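Local coordinates for protein beta-galactosidase (Marinomonas sp. ef1, PDB 6Y2K) that probably hydrolyses terminal beta-D-galactose residues from beta-galactosides such as lactose, as a cold-active, hexameric glycoside hydrolase of family GH42, at residues 298-303 and 342-347; 313-318 and 335-340; 291-296 and 445-450; 241-246 and 253-258. All coordinates share one frame; numbering follows the deposited sequence. Where two conformers were deposited one is given.

Interaction 1: residues 298-303 and 342-347; sequences HHDLYR and FSHGAE
A His-carboxylate hydrogen bond joins His344, just past the end of helix 333-343, to Asp300 on helix 294-305. His344 ND1 donates to Asp300 OD1 over 2.7 Å and almost straight (170°). The acceptor lies in the imidazole plane, but the ring N-H comes down on the carboxylate from above its plane. The same oxygen, on its anti side, takes Arg303 NH1 at 2.7 Å in a salt bridge one helical turn along, so two donors, with a weaker third from Arg303 NH2, grip one oxygen of a buried residue. A bend at chi3 (68°) folds the Arg303 chain back so that NH1 also reaches His344 O, at 2.8 Å, though this bond is weak. Arg303 NH2 is held by Asp454 and Val453 O, while Asp300 OD2 turns to Tyr443 OH. Beside this polar knot, His299 crosses His344 at about a right angle, CB to CB 3.4 Å apart, and the two rings meet obliquely; His299 NE2 hydrogen-bonds to Glu340. With a leucine in place of Asp300, His344 ND1 and the Arg303 guanidinium would probably lose their shared acceptor, and the imidazole would be less firmly held in its rotation. Beyond His344, Gly345, at positive phi, is the C-prime residue of a Schellman motif that ends helix 333-343, ahead of strand 348-352 of the TIM barrel.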
loop_
_atom_site.group_PDB
_atom_site.type_symbol
_atom_site.label_atom_id
_atom_site.label_comp_id
_atom_site.label_asym_id
_atom_site.label_seq_id
_atom_site.Cartn_x
_atom_site.Cartn_y
_atom_site.Cartn_z
ATOM N N HIS A 298 11.782 -27.924 21.372
ATOM C CA HIS A 298 12.994 -28.344 22.060
ATOM C C HIS A 298 12.731 -29.257 23.267
ATOM O O HIS A 298 13.513 -30.166 23.526
ATOM C CB HIS A 298 13.809 -27.116 22.451
ATOM C CG HIS A 298 14.314 -26.366 21.266
ATOM N ND1 HIS A 298 13.666 -25.264 20.754
ATOM C CD2 HIS A 298 15.367 -26.601 20.448
ATOM C CE1 HIS A 298 14.311 -24.838 19.681
ATOM N NE2 HIS A 298 15.346 -25.630 19.473
ATOM N N HIS A 299 11.637 -29.031 23.986
ATOM C CA HIS A 299 11.264 -29.941 25.075
ATOM C C HIS A 299 11.124 -31.376 24.524
ATOM O O HIS A 299 11.644 -32.321 25.106
ATOM C CB HIS A 299 9.945 -29.548 25.731
ATOM C CG HIS A 299 9.946 -28.203 26.383
ATOM N ND1 HIS A 299 11.011 -27.718 27.104
ATOM C CD2 HIS A 299 8.979 -27.259 26.461
ATOM C CE1 HIS A 299 10.708 -26.526 27.591
ATOM N NE2 HIS A 299 9.481 -26.220 27.208
ATOM N N ASP A 300 10.434 -31.519 23.392
ATOM C CA ASP A 300 10.238 -32.834 22.754
ATOM C C ASP A 300 11.526 -33.426 22.150
ATOM O O ASP A 300 11.793 -34.625 22.300
ATOM C CB ASP A 300 9.118 -32.765 21.696
ATOM C CG ASP A 300 7.726 -32.521 22.306
ATOM O OD1 ASP A 300 7.507 -32.838 23.511
ATOM O OD2 ASP A 300 6.847 -31.999 21.569
ATOM N N LEU A 301 12.314 -32.599 21.473
ATOM C CA LEU A 301 13.614 -33.033 20.941
ATOM C C LEU A 301 14.532 -33.541 22.066
ATOM O O LEU A 301 15.108 -34.631 21.971
ATOM C CB LEU A 301 14.288 -31.884 20.181
ATOM C CG LEU A 301 15.736 -32.031 19.702
ATOM C CD1 LEU A 301 15.869 -33.087 18.617
ATOM C CD2 LEU A 301 16.227 -30.683 19.200
ATOM N N TYR A 302 14.639 -32.764 23.135
ATOM C CA TYR A 302 15.564 -33.098 24.227
ATOM C C TYR A 302 15.041 -34.183 25.178
ATOM O O TYR A 302 15.843 -34.921 25.752
ATOM C CB TYR A 302 16.037 -31.831 24.960
ATOM C CG TYR A 302 16.882 -30.914 24.066
ATOM C CD1 TYR A 302 17.927 -31.428 23.296
ATOM C CD2 TYR A 302 16.635 -29.541 23.985
ATOM C CE1 TYR A 302 18.690 -30.614 22.461
ATOM C CE2 TYR A 302 17.410 -28.715 23.160
ATOM C CZ TYR A 302 18.439 -29.259 22.404
ATOM O OH TYR A 302 19.243 -28.486 21.576
ATOM N N ARG A 303 13.725 -34.310 25.331
ATOM C CA ARG A 303 13.176 -35.508 25.981
ATOM C C ARG A 303 13.654 -36.768 25.230
ATOM O O ARG A 303 14.022 -37.756 25.857
ATOM C CB ARG A 303 11.647 -35.473 26.082
ATOM C CG ARG A 303 11.070 -36.644 26.887
ATOM C CD ARG A 303 9.570 -36.525 27.148
ATOM N NE ARG A 303 8.811 -36.655 25.897
ATOM C CZ ARG A 303 8.312 -35.650 25.177
ATOM N NH1 ARG A 303 8.415 -34.383 25.581
ATOM N NH2 ARG A 303 7.678 -35.922 24.037
ATOM N N PHE A 342 6.760 -28.465 32.148
ATOM C CA PHE A 342 6.137 -29.591 32.890
ATOM C C PHE A 342 5.177 -30.408 32.023
ATOM O O PHE A 342 5.170 -31.634 32.114
ATOM C CB PHE A 342 5.394 -29.107 34.137
ATOM C CG PHE A 342 6.284 -28.543 35.230
ATOM C CD1 PHE A 342 7.628 -28.904 35.363
ATOM C CD2 PHE A 342 5.743 -27.676 36.163
ATOM C CE1 PHE A 342 8.410 -28.369 36.379
ATOM C CE2 PHE A 342 6.512 -27.163 37.197
ATOM C CZ PHE A 342 7.849 -27.502 37.302
ATOM N N SER A 343 4.402 -29.743 31.163
ATOM C CA SER A 343 3.490 -30.451 30.238
ATOM C C SER A 343 4.207 -31.377 29.240
ATOM O O SER A 343 3.612 -32.356 28.776
ATOM C CB SER A 343 2.566 -29.470 29.498
ATOM O OG SER A 343 3.223 -28.808 28.416
ATOM N N HIS A 344 5.467 -31.066 28.912
ATOM C CA HIS A 344 6.308 -31.920 28.060
ATOM C C HIS A 344 7.140 -32.946 28.863
ATOM O O HIS A 344 8.012 -33.613 28.292
ATOM C CB HIS A 344 7.232 -31.050 27.176
ATOM C CG HIS A 344 6.506 -30.266 26.120
ATOM N ND1 HIS A 344 6.436 -30.679 24.806
ATOM C CD2 HIS A 344 5.812 -29.103 26.186
ATOM C CE1 HIS A 344 5.726 -29.805 24.109
ATOM N NE2 HIS A 344 5.336 -28.837 24.922
ATOM N N GLY A 345 6.876 -33.081 30.168
ATOM C CA GLY A 345 7.533 -34.093 31.003
ATOM C C GLY A 345 8.802 -33.652 31.710
ATOM O O GLY A 345 9.526 -34.488 32.248
ATOM N N ALA A 346 9.091 -32.349 31.724
ATOM C CA ALA A 346 10.279 -31.867 32.410
ATOM C C ALA A 346 10.187 -32.230 33.888
ATOM O O ALA A 346 9.168 -31.951 34.525
ATOM C CB ALA A 346 10.425 -30.364 32.252
ATOM N N GLU A 347 11.232 -32.879 34.407
ATOM C CA GLU A 347 11.326 -33.209 35.836
ATOM C C GLU A 347 11.598 -31.956 36.648
ATOM O O GLU A 347 11.098 -31.807 37.770
ATOM C CB GLU A 347 12.474 -34.190 36.096
ATOM C CG GLU A 347 12.374 -35.532 35.381
ATOM C CD GLU A 347 13.538 -36.468 35.709
ATOM O OE1 GLU A 347 14.530 -36.047 36.355
ATOM O OE2 GLU A 347 13.473 -37.647 35.293
#

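Interaction 2: residues 313-318 and 335-340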
loop_
_atom_site.group_PDB
_atom_site.type_symbol
_atom_site.label_atom_id
_atom_site.label_comp_id
_atom_site.label_asym_id
_atom_site.label_seq_id
_atom_site.Cartn_x
_atom_site.Cartn_y
_atom_site.Cartn_z
ATOM N N MET A 313 17.596 -26.589 32.346
ATOM C CA MET A 313 18.665 -26.117 33.228
ATOM C C MET A 313 18.655 -24.603 33.389
ATOM O O MET A 313 19.029 -24.106 34.443
ATOM C CB MET A 313 20.033 -26.555 32.708
ATOM C CG MET A 313 21.182 -26.346 33.682
ATOM S SD MET A 313 21.010 -27.405 35.142
ATOM C CE MET A 313 21.583 -28.949 34.465
ATOM N N GLU A 314 18.258 -23.877 32.340
ATOM C CA GLU A 314 18.221 -22.409 32.361
ATOM C C GLU A 314 16.916 -21.901 31.742
ATOM O O GLU A 314 16.686 -22.066 30.541
ATOM C CB GLU A 314 19.417 -21.813 31.598
ATOM C CG GLU A 314 20.800 -22.246 32.089
ATOM C CD GLU A 314 21.944 -21.664 31.278
ATOM O OE1 GLU A 314 21.695 -20.751 30.468
ATOM O OE2 GLU A 314 23.110 -22.114 31.445
ATOM N N GLN A 315 16.061 -21.296 32.568
ATOM C CA GLN A 315 14.796 -20.714 32.110
ATOM C C GLN A 315 14.836 -19.199 32.234
ATOM O O GLN A 315 15.169 -18.664 33.309
ATOM C CB GLN A 315 13.627 -21.254 32.940
ATOM C CG GLN A 315 12.246 -20.782 32.489
ATOM C CD GLN A 315 11.914 -21.232 31.074
ATOM O OE1 GLN A 315 11.828 -22.433 30.804
ATOM N NE2 GLN A 315 11.717 -20.274 30.169
ATOM N N GLN A 316 14.477 -18.508 31.149
ATOM C CA GLN A 316 14.399 -17.046 31.155
ATOM C C GLN A 316 13.471 -16.568 32.274
ATOM O O GLN A 316 12.350 -17.046 32.349
ATOM C CB GLN A 316 13.877 -16.517 29.816
ATOM C CG GLN A 316 13.888 -14.999 29.721
ATOM C CD GLN A 316 13.726 -14.443 28.307
ATOM O OE1 GLN A 316 13.599 -15.187 27.320
ATOM N NE2 GLN A 316 13.726 -13.115 28.209
ATOM N N PRO A 317 13.936 -15.639 33.138
ATOM C CA PRO A 317 13.131 -15.079 34.231
ATOM C C PRO A 317 12.719 -13.616 34.049
ATOM O O PRO A 317 11.969 -13.074 34.874
ATOM C CB PRO A 317 14.102 -15.169 35.411
ATOM C CG PRO A 317 15.408 -14.788 34.784
ATOM C CD PRO A 317 15.369 -15.345 33.369
ATOM N N GLY A 318 13.222 -12.980 32.995
ATOM C CA GLY A 318 13.104 -11.541 32.805
ATOM C C GLY A 318 13.882 -11.184 31.546
ATOM O O GLY A 318 14.271 -12.084 30.794
ATOM N N ARG A 335 5.682 -18.094 34.641
ATOM C CA ARG A 335 4.750 -19.175 35.006
ATOM C C ARG A 335 4.352 -19.996 33.780
ATOM O O ARG A 335 4.357 -21.226 33.828
ATOM C CB ARG A 335 3.508 -18.601 35.690
ATOM C CG ARG A 335 2.321 -19.548 35.782
ATOM C CD ARG A 335 1.283 -18.996 36.743
ATOM N NE ARG A 335 0.119 -19.874 36.829
ATOM C CZ ARG A 335 -0.952 -19.818 36.037
ATOM N NH1 ARG A 335 -1.044 -18.940 35.040
ATOM N NH2 ARG A 335 -1.945 -20.677 36.236
ATOM N N LEU A 336 4.014 -19.295 32.696
ATOM C CA LEU A 336 3.617 -19.923 31.436
ATOM C C LEU A 336 4.688 -20.903 30.963
ATOM O O LEU A 336 4.389 -22.058 30.674
ATOM C CB LEU A 336 3.353 -18.852 30.361
ATOM C CG LEU A 336 2.574 -19.188 29.085
ATOM C CD1 LEU A 336 2.535 -17.946 28.213
ATOM C CD2 LEU A 336 3.141 -20.342 28.278
ATOM N N TRP A 337 5.932 -20.425 30.886
ATOM C CA TRP A 337 7.041 -21.239 30.374
ATOM C C TRP A 337 7.347 -22.426 31.272
ATOM O O TRP A 337 7.732 -23.492 30.786
ATOM C CB TRP A 337 8.319 -20.392 30.192
ATOM C CG TRP A 337 8.186 -19.229 29.248
ATOM C CD1 TRP A 337 7.461 -19.187 28.089
ATOM C CD2 TRP A 337 8.830 -17.954 29.365
ATOM N NE1 TRP A 337 7.597 -17.958 27.485
ATOM C CE2 TRP A 337 8.431 -17.180 28.247
ATOM C CE3 TRP A 337 9.698 -17.382 30.317
ATOM C CZ2 TRP A 337 8.874 -15.863 28.046
ATOM C CZ3 TRP A 337 10.136 -16.073 30.118
ATOM C CH2 TRP A 337 9.725 -15.329 28.982
ATOM N N THR A 338 7.180 -22.235 32.580
ATOM C CA THR A 338 7.431 -23.293 33.561
ATOM C C THR A 338 6.421 -24.428 33.409
ATOM O O THR A 338 6.821 -25.589 33.268
ATOM C CB THR A 338 7.439 -22.733 35.000
ATOM O OG1 THR A 338 8.363 -21.642 35.089
ATOM C CG2 THR A 338 7.851 -23.803 36.022
ATOM N N TRP A 339 5.122 -24.103 33.430
ATOM C CA TRP A 339 4.079 -25.117 33.192
ATOM C C TRP A 339 4.219 -25.767 31.832
ATOM O O TRP A 339 3.984 -26.962 31.693
ATOM C CB TRP A 339 2.668 -24.550 33.346
ATOM C CG TRP A 339 2.208 -24.564 34.754
ATOM C CD1 TRP A 339 1.941 -23.492 35.541
ATOM C CD2 TRP A 339 1.999 -25.722 35.560
ATOM N NE1 TRP A 339 1.553 -23.907 36.796
ATOM C CE2 TRP A 339 1.590 -25.276 36.835
ATOM C CE3 TRP A 339 2.112 -27.095 35.329
ATOM C CZ2 TRP A 339 1.290 -26.159 37.874
ATOM C CZ3 TRP A 339 1.817 -27.979 36.373
ATOM C CH2 TRP A 339 1.400 -27.504 37.622
ATOM N N GLU A 340 4.601 -24.973 30.833
ATOM C CA GLU A 340 4.867 -25.489 29.492
ATOM C C GLU A 340 5.863 -26.639 29.579
ATOM O O GLU A 340 5.576 -27.746 29.107
ATOM C CB GLU A 340 5.386 -24.353 28.586
ATOM C CG GLU A 340 5.825 -24.730 27.184
ATOM C CD GLU A 340 6.770 -23.678 26.619
ATOM O OE1 GLU A 340 7.992 -23.835 26.822
ATOM O OE2 GLU A 340 6.294 -22.688 26.014
HETATM O O HOH W 1 10.099 -23.793 29.330
HETATM O O HOH W 2 10.364 -21.636 27.642
#
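Packing carries the direct contact between Gln315 and Gln316 and the indole of Trp337. The amide of Gln315 lies against the root of the side chain, NE2 3.4 Å from Trp337 CB and 3.5 Å from Trp337 CE3, its plane turned 27° from the ring. Gln316 CB lies 3.8 Å from Trp337 CZ3, and chi1 (-175°) carries CG alongside the same ring atom. The backbone carbonyl comes to the rim of this ring: Gln316 O lies near the indole plane, 3.3 Å from Trp337 CZ3, and this buried oxygen has no hydrogen-bond partner in the model. Polar links are supplied by water. One molecule lies 2.6 Å from Gln315 OE1 and also hydrogen-bonds to Trp337 O, spanning the side chain and the helix backbone. A second accepts from Gln315 NE2 and makes a weak bond to Glu340 OE1. Within its own segment, Gln316 NE2 donates to Gly318 O at 2.8 Å, which fixes the rotation of that amide. Trp337 NE1 points out of the contact to Val289 O. Replacing Trp337 by an alanine would probably leave Val289 O without this donor and open a gap beside both glutamines. The contact lies within the beta-alpha-beta unit of strand 310-315, helix 333-343 and strand 348-352: Pro268 and Leu269 of helix 268-274 press on the indole, Val349 and Tyr351 of strand 348-352 touch Gln315, and Val385 of helix 377-395 meets Thr338.

Interaction 3: residues 291-296 and 445-450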
loop_
_atom_site.group_PDB
_atom_site.type_symbol
_atom_site.label_atom_id
_atom_site.label_comp_id
_atom_site.label_asym_id
_atom_site.label_seq_id
_atom_site.Cartn_x
_atom_site.Cartn_y
_atom_site.Cartn_z
ATOM N N HIS A 291 7.462 -17.538 20.517
ATOM C CA HIS A 291 6.581 -18.267 19.616
ATOM C C HIS A 291 5.988 -19.453 20.382
ATOM O O HIS A 291 6.683 -20.051 21.209
ATOM C CB HIS A 291 7.339 -18.742 18.372
ATOM C CG HIS A 291 6.467 -19.381 17.342
ATOM N ND1 HIS A 291 6.207 -20.737 17.326
ATOM C CD2 HIS A 291 5.802 -18.855 16.286
ATOM C CE1 HIS A 291 5.406 -21.013 16.310
ATOM N NE2 HIS A 291 5.147 -19.889 15.661
ATOM N N PRO A 292 4.703 -19.790 20.136
ATOM C CA PRO A 292 4.055 -20.883 20.904
ATOM C C PRO A 292 4.746 -22.256 20.901
ATOM O O PRO A 292 4.511 -23.057 21.820
ATOM C CB PRO A 292 2.691 -20.996 20.232
ATOM C CG PRO A 292 2.405 -19.603 19.795
ATOM C CD PRO A 292 3.718 -19.101 19.279
ATOM N N ASP A 293 5.586 -22.514 19.893
ATOM C CA ASP A 293 6.336 -23.768 19.759
ATOM C C ASP A 293 7.845 -23.684 20.009
ATOM O O ASP A 293 8.555 -24.677 19.814
ATOM C CB ASP A 293 6.078 -24.346 18.367
ATOM C CG ASP A 293 4.612 -24.501 18.086
ATOM O OD1 ASP A 293 3.895 -25.013 18.998
ATOM O OD2 ASP A 293 4.158 -24.079 16.990
ATOM N N ALA A 294 8.334 -22.535 20.464
ATOM C CA ALA A 294 9.770 -22.333 20.625
ATOM C C ALA A 294 10.336 -23.243 21.716
ATOM O O ALA A 294 11.371 -23.881 21.523
ATOM C CB ALA A 294 10.071 -20.873 20.932
ATOM N N GLY A 295 9.641 -23.305 22.847
ATOM C CA GLY A 295 10.007 -24.215 23.935
ATOM C C GLY A 295 9.620 -25.644 23.607
ATOM O O GLY A 295 10.443 -26.553 23.687
ATOM N N ALA A 296 8.351 -25.810 23.234
ATOM C CA ALA A 296 7.756 -27.105 22.894
ATOM C C ALA A 296 8.600 -27.966 21.967
ATOM O O ALA A 296 8.835 -29.138 22.255
ATOM C CB ALA A 296 6.373 -26.890 22.289
ATOM N N ALA A 445 2.305 -27.104 12.650
ATOM C CA ALA A 445 1.038 -27.623 12.119
ATOM C C ALA A 445 0.430 -28.721 13.013
ATOM O O ALA A 445 -0.773 -28.706 13.288
ATOM C CB ALA A 445 1.232 -28.136 10.698
ATOM N N MET A 446 1.265 -29.653 13.473
ATOM C CA MET A 446 0.836 -30.694 14.429
ATOM C C MET A 446 0.282 -30.072 15.702
ATOM O O MET A 446 -0.775 -30.485 16.210
ATOM C CB MET A 446 2.000 -31.609 14.819
ATOM C CG MET A 446 2.527 -32.510 13.714
ATOM S SD MET A 446 4.001 -33.380 14.290
ATOM C CE MET A 446 4.309 -34.391 12.858
ATOM N N ARG A 447 0.997 -29.069 16.208
ATOM C CA ARG A 447 0.625 -28.395 17.449
ATOM C C ARG A 447 -0.645 -27.555 17.329
ATOM O O ARG A 447 -1.441 -27.499 18.279
ATOM C CB ARG A 447 1.782 -27.533 17.943
ATOM C CG ARG A 447 2.985 -28.347 18.413
ATOM C CD ARG A 447 2.969 -28.501 19.921
ATOM N NE ARG A 447 3.240 -27.218 20.566
ATOM C CZ ARG A 447 3.016 -26.933 21.845
ATOM N NH1 ARG A 447 2.499 -27.844 22.674
ATOM N NH2 ARG A 447 3.309 -25.719 22.301
ATOM N N GLU A 448 -0.839 -26.911 16.172
ATOM C CA GLU A 448 -2.090 -26.183 15.880
ATOM C C GLU A 448 -3.310 -27.121 15.783
ATOM O O GLU A 448 -4.449 -26.667 15.889
ATOM C CB GLU A 448 -1.956 -25.359 14.590
ATOM C CG GLU A 448 -1.079 -24.128 14.752
ATOM C CD GLU A 448 -0.814 -23.386 13.438
ATOM O OE1 GLU A 448 -0.873 -24.008 12.362
ATOM O OE2 GLU A 448 -0.529 -22.169 13.485
ATOM N N LEU A 449 -3.055 -28.411 15.555
ATOM C CA LEU A 449 -4.083 -29.460 15.580
ATOM C C LEU A 449 -4.248 -30.127 16.946
ATOM O O LEU A 449 -4.979 -31.114 17.068
ATOM C CB LEU A 449 -3.770 -30.516 14.519
ATOM C CG LEU A 449 -3.876 -30.050 13.070
ATOM C CD1 LEU A 449 -3.377 -31.143 12.135
ATOM C CD2 LEU A 449 -5.305 -29.655 12.715
ATOM N N GLY A 450 -3.599 -29.580 17.976
ATOM C CA GLY A 450 -3.741 -30.073 19.334
ATOM C C GLY A 450 -3.018 -31.368 19.660
ATOM O O GLY A 450 -3.277 -31.951 20.711
#
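One face of the Arg447 guanidinium carries the methyl of Ala296, whose CB stands 3.4 Å from Arg447 CZ and is offset toward the rim, while two oxygens of the 291-296 segment meet its edge. At that edge Arg447 NE donates to Asp293 OD1 over 2.8 Å in a nearly straight salt bridge (165°), and NH2 reaches Pro292 O at 3.0 Å. Both acceptors lie near the guanidinium plane, so they fix the rotation of the group and turn its flat side to Ala296. NH2 adds a long, weak bond to Asp293 OD1. Carboxylate and guanidinium planes stand 70° apart, and OD1 is approached on its anti side, somewhat out of the carboxylate plane. Bends at chi2 and chi3 bring NE and NH2 to the Asp293 and Pro292 oxygens; chi2, at -98°, is well away from a staggered position. Arg447 CB and CG each lie 3.5 Å from Asp293 OD1. The aspartate stands on a type I beta turn, His291 to Ala294, that runs into helix 294-305 of the catalytic barrel, whereas Arg447 is near the C-terminal end of helix 435-448 in the trimerisation domain, where Gly450, with positive phi, closes the helix in a Schellman motif. The salt bridge thus joins two domains of one chain. The turn has a flat group of its own: the His291 ring has Pro292 CD over one face and Asp293 CB at its edge, and its ND1 accepts from Asp293 N at 3.2 Å. Its NE2 bonds to Glu444 on helix 435-448, and Asp293 OD1 has a further salt bridge to Arg611 of strand 610-615.

Interaction 4: residues 241-246 and 253-258; sequences HNYMGF and HKVGQD
Tyr243 meets helix 252-256 with little more than its phenol oxygen, and the closer part of the contact is small. Tyr243 OH lies 3.6 Å from Val255 CG1, a methyl that sits near the plane of the phenol ring, at its edge; the ring carbon Tyr243 CE1 is farther off, 4.3 Å from the same methyl. Tyr243 OH is also 3.7 Å from Gly256 N. With CG anti to its carbonyl carbon (chi1 -52°), Tyr243 sends the ring out from strand 238-244 toward the helix, and Val255, its CG1 anti to the backbone N (chi1 170°), turns that methyl to meet it. Behind this point the tyrosine is packed more fully: His241 O lies 4.1 Å above one face of the Tyr243 ring, toward the rim, His252 brings its own ring up at about 60°, and Leu259 and Ala262 also touch it. Val255, for its part, rests on Val220 and Asn223 of helix 205-233. The other side of the helix is looser. His253 points away from the tyrosine and, like Lys254, is partly exposed; Lys254 forms a salt bridge with Asp217 of helix 205-233, while Gln257 is exposed to solvent. Strand 238-244, the short helix 252-256 and strand 261-266 form one beta-alpha-beta unit of the closed, eight-stranded parallel barrel, and the contact is an arrangement characteristic of a TIM barrel, where outward-facing strand side chains pack against the surrounding helices.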
loop_
_atom_site.group_PDB
_atom_site.type_symbol
_atom_site.label_atom_id
_atom_site.label_comp_id
_atom_site.label_asym_id
_atom_site.label_seq_id
_atom_site.Cartn_x
_atom_site.Cartn_y
_atom_site.Cartn_z
ATOM N N HIS A 241 24.010 -32.597 30.558
ATOM C CA HIS A 241 24.557 -31.441 29.871
ATOM C C HIS A 241 23.429 -30.472 29.505
ATOM O O HIS A 241 22.267 -30.885 29.359
ATOM C CB HIS A 241 25.367 -31.830 28.631
ATOM C CG HIS A 241 26.072 -30.660 28.029
ATOM N ND1 HIS A 241 27.180 -30.088 28.616
ATOM C CD2 HIS A 241 25.762 -29.878 26.968
ATOM C CE1 HIS A 241 27.546 -29.029 27.918
ATOM N NE2 HIS A 241 26.700 -28.877 26.915
ATOM N N ASN A 242 23.771 -29.184 29.401
ATOM C CA ASN A 242 22.796 -28.135 29.082
ATOM C C ASN A 242 22.887 -27.719 27.603
ATOM O O ASN A 242 23.805 -27.017 27.195
ATOM C CB ASN A 242 22.885 -26.942 30.061
ATOM C CG ASN A 242 24.254 -26.271 30.096
ATOM O OD1 ASN A 242 25.291 -26.903 29.874
ATOM N ND2 ASN A 242 24.257 -24.974 30.390
ATOM N N TYR A 243 21.915 -28.193 26.822
ATOM C CA TYR A 243 21.806 -27.920 25.388
ATOM C C TYR A 243 21.050 -26.613 25.145
ATOM O O TYR A 243 20.540 -25.991 26.085
ATOM C CB TYR A 243 21.095 -29.077 24.683
ATOM C CG TYR A 243 21.689 -30.435 24.980
ATOM C CD1 TYR A 243 23.029 -30.700 24.713
ATOM C CD2 TYR A 243 20.906 -31.466 25.509
ATOM C CE1 TYR A 243 23.583 -31.951 24.975
ATOM C CE2 TYR A 243 21.450 -32.724 25.771
ATOM C CZ TYR A 243 22.792 -32.963 25.504
ATOM O OH TYR A 243 23.341 -34.214 25.762
ATOM N N MET A 244 20.979 -26.199 23.882
ATOM C CA MET A 244 20.464 -24.875 23.531
ATOM C C MET A 244 19.323 -24.935 22.531
ATOM O O MET A 244 19.122 -25.946 21.856
ATOM C CB MET A 244 21.591 -24.019 22.963
ATOM C CG MET A 244 22.717 -23.759 23.952
ATOM S SD MET A 244 24.147 -22.975 23.197
ATOM C CE MET A 244 24.845 -24.333 22.262
ATOM N N GLY A 245 18.574 -23.838 22.457
ATOM C CA GLY A 245 17.582 -23.647 21.407
ATOM C C GLY A 245 18.275 -23.317 20.094
ATOM O O GLY A 245 19.244 -22.565 20.078
ATOM N N PHE A 246 17.803 -23.898 18.998
ATOM C CA PHE A 246 18.143 -23.434 17.641
ATOM C C PHE A 246 19.630 -23.630 17.384
ATOM O O PHE A 246 20.330 -22.716 16.942
ATOM C CB PHE A 246 17.680 -21.971 17.441
ATOM C CG PHE A 246 16.250 -21.759 17.837
ATOM C CD1 PHE A 246 15.223 -22.060 16.947
ATOM C CD2 PHE A 246 15.920 -21.343 19.123
ATOM C CE1 PHE A 246 13.898 -21.908 17.316
ATOM C CE2 PHE A 246 14.598 -21.210 19.503
ATOM C CZ PHE A 246 13.583 -21.482 18.593
ATOM N N HIS A 253 21.839 -36.406 20.109
ATOM C CA HIS A 253 21.449 -37.778 20.459
ATOM C C HIS A 253 22.673 -38.608 20.865
ATOM O O HIS A 253 22.616 -39.379 21.831
ATOM C CB HIS A 253 20.727 -38.478 19.302
ATOM C CG HIS A 253 19.430 -37.838 18.917
ATOM N ND1 HIS A 253 19.266 -37.132 17.746
ATOM C CD2 HIS A 253 18.245 -37.768 19.566
ATOM C CE1 HIS A 253 18.029 -36.682 17.680
ATOM N NE2 HIS A 253 17.389 -37.049 18.773
ATOM N N LYS A 254 23.779 -38.425 20.143
ATOM C CA LYS A 254 24.994 -39.212 20.369
ATOM C C LYS A 254 25.676 -38.805 21.675
ATOM O O LYS A 254 26.060 -39.667 22.467
ATOM C CB LYS A 254 25.951 -39.115 19.175
ATOM C CG LYS A 254 27.054 -40.165 19.183
ATOM C CD LYS A 254 27.881 -40.116 17.911
ATOM C CE LYS A 254 28.945 -41.211 17.916
ATOM N NZ LYS A 254 29.808 -41.190 16.703
ATOM N N VAL A 255 25.793 -37.499 21.917
ATOM C CA VAL A 255 26.286 -36.999 23.215
ATOM C C VAL A 255 25.379 -37.516 24.341
ATOM O O VAL A 255 25.867 -37.947 25.383
ATOM C CB VAL A 255 26.381 -35.456 23.244
ATOM C CG1 VAL A 255 26.654 -34.925 24.651
ATOM C CG2 VAL A 255 27.471 -34.985 22.291
ATOM N N GLY A 256 24.067 -37.497 24.104
ATOM C CA GLY A 256 23.074 -37.970 25.063
ATOM C C GLY A 256 23.176 -39.427 25.485
ATOM O O GLY A 256 22.759 -39.756 26.599
ATOM N N GLN A 257 23.721 -40.292 24.620
ATOM C CA GLN A 257 23.950 -41.715 24.936
ATOM C C GLN A 257 24.835 -41.891 26.176
ATOM O O GLN A 257 24.723 -42.885 26.893
ATOM C CB GLN A 257 24.633 -42.451 23.767
ATOM C CG GLN A 257 23.811 -42.644 22.502
ATOM C CD GLN A 257 24.635 -43.248 21.375
ATOM O OE1 GLN A 257 24.180 -43.340 20.239
ATOM N NE2 GLN A 257 25.865 -43.655 21.688
ATOM N N ASP A 258 25.737 -40.933 26.411
ATOM C CA ASP A 258 26.679 -41.000 27.531
ATOM C C ASP A 258 26.197 -40.308 28.810
ATOM O O ASP A 258 26.930 -40.263 29.791
ATOM C CB ASP A 258 28.044 -40.437 27.088
ATOM C CG ASP A 258 28.685 -41.267 25.975
ATOM O OD1 ASP A 258 28.593 -42.509 26.027
ATOM O OD2 ASP A 258 29.290 -40.683 25.051
#

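From the N terminus, interaction 4 comes first and closes a short loop, 241-258, within one beta-alpha-beta unit of the barrel. The other three are nested, one within another. Interaction 3 opens at 291 and is last to close, at 450, tying the barrel to the trimerisation domain; interaction 1 opens at 298 and closes at 347; interaction 2, from 313 to 340, is innermost. None of these loops cross. Interactions 1 and 3 share helix 294-305, and interactions 1 and 2 share helix 333-343. Tyr302 OH, probably bonded to Met244 O, carries the network back to interaction 4.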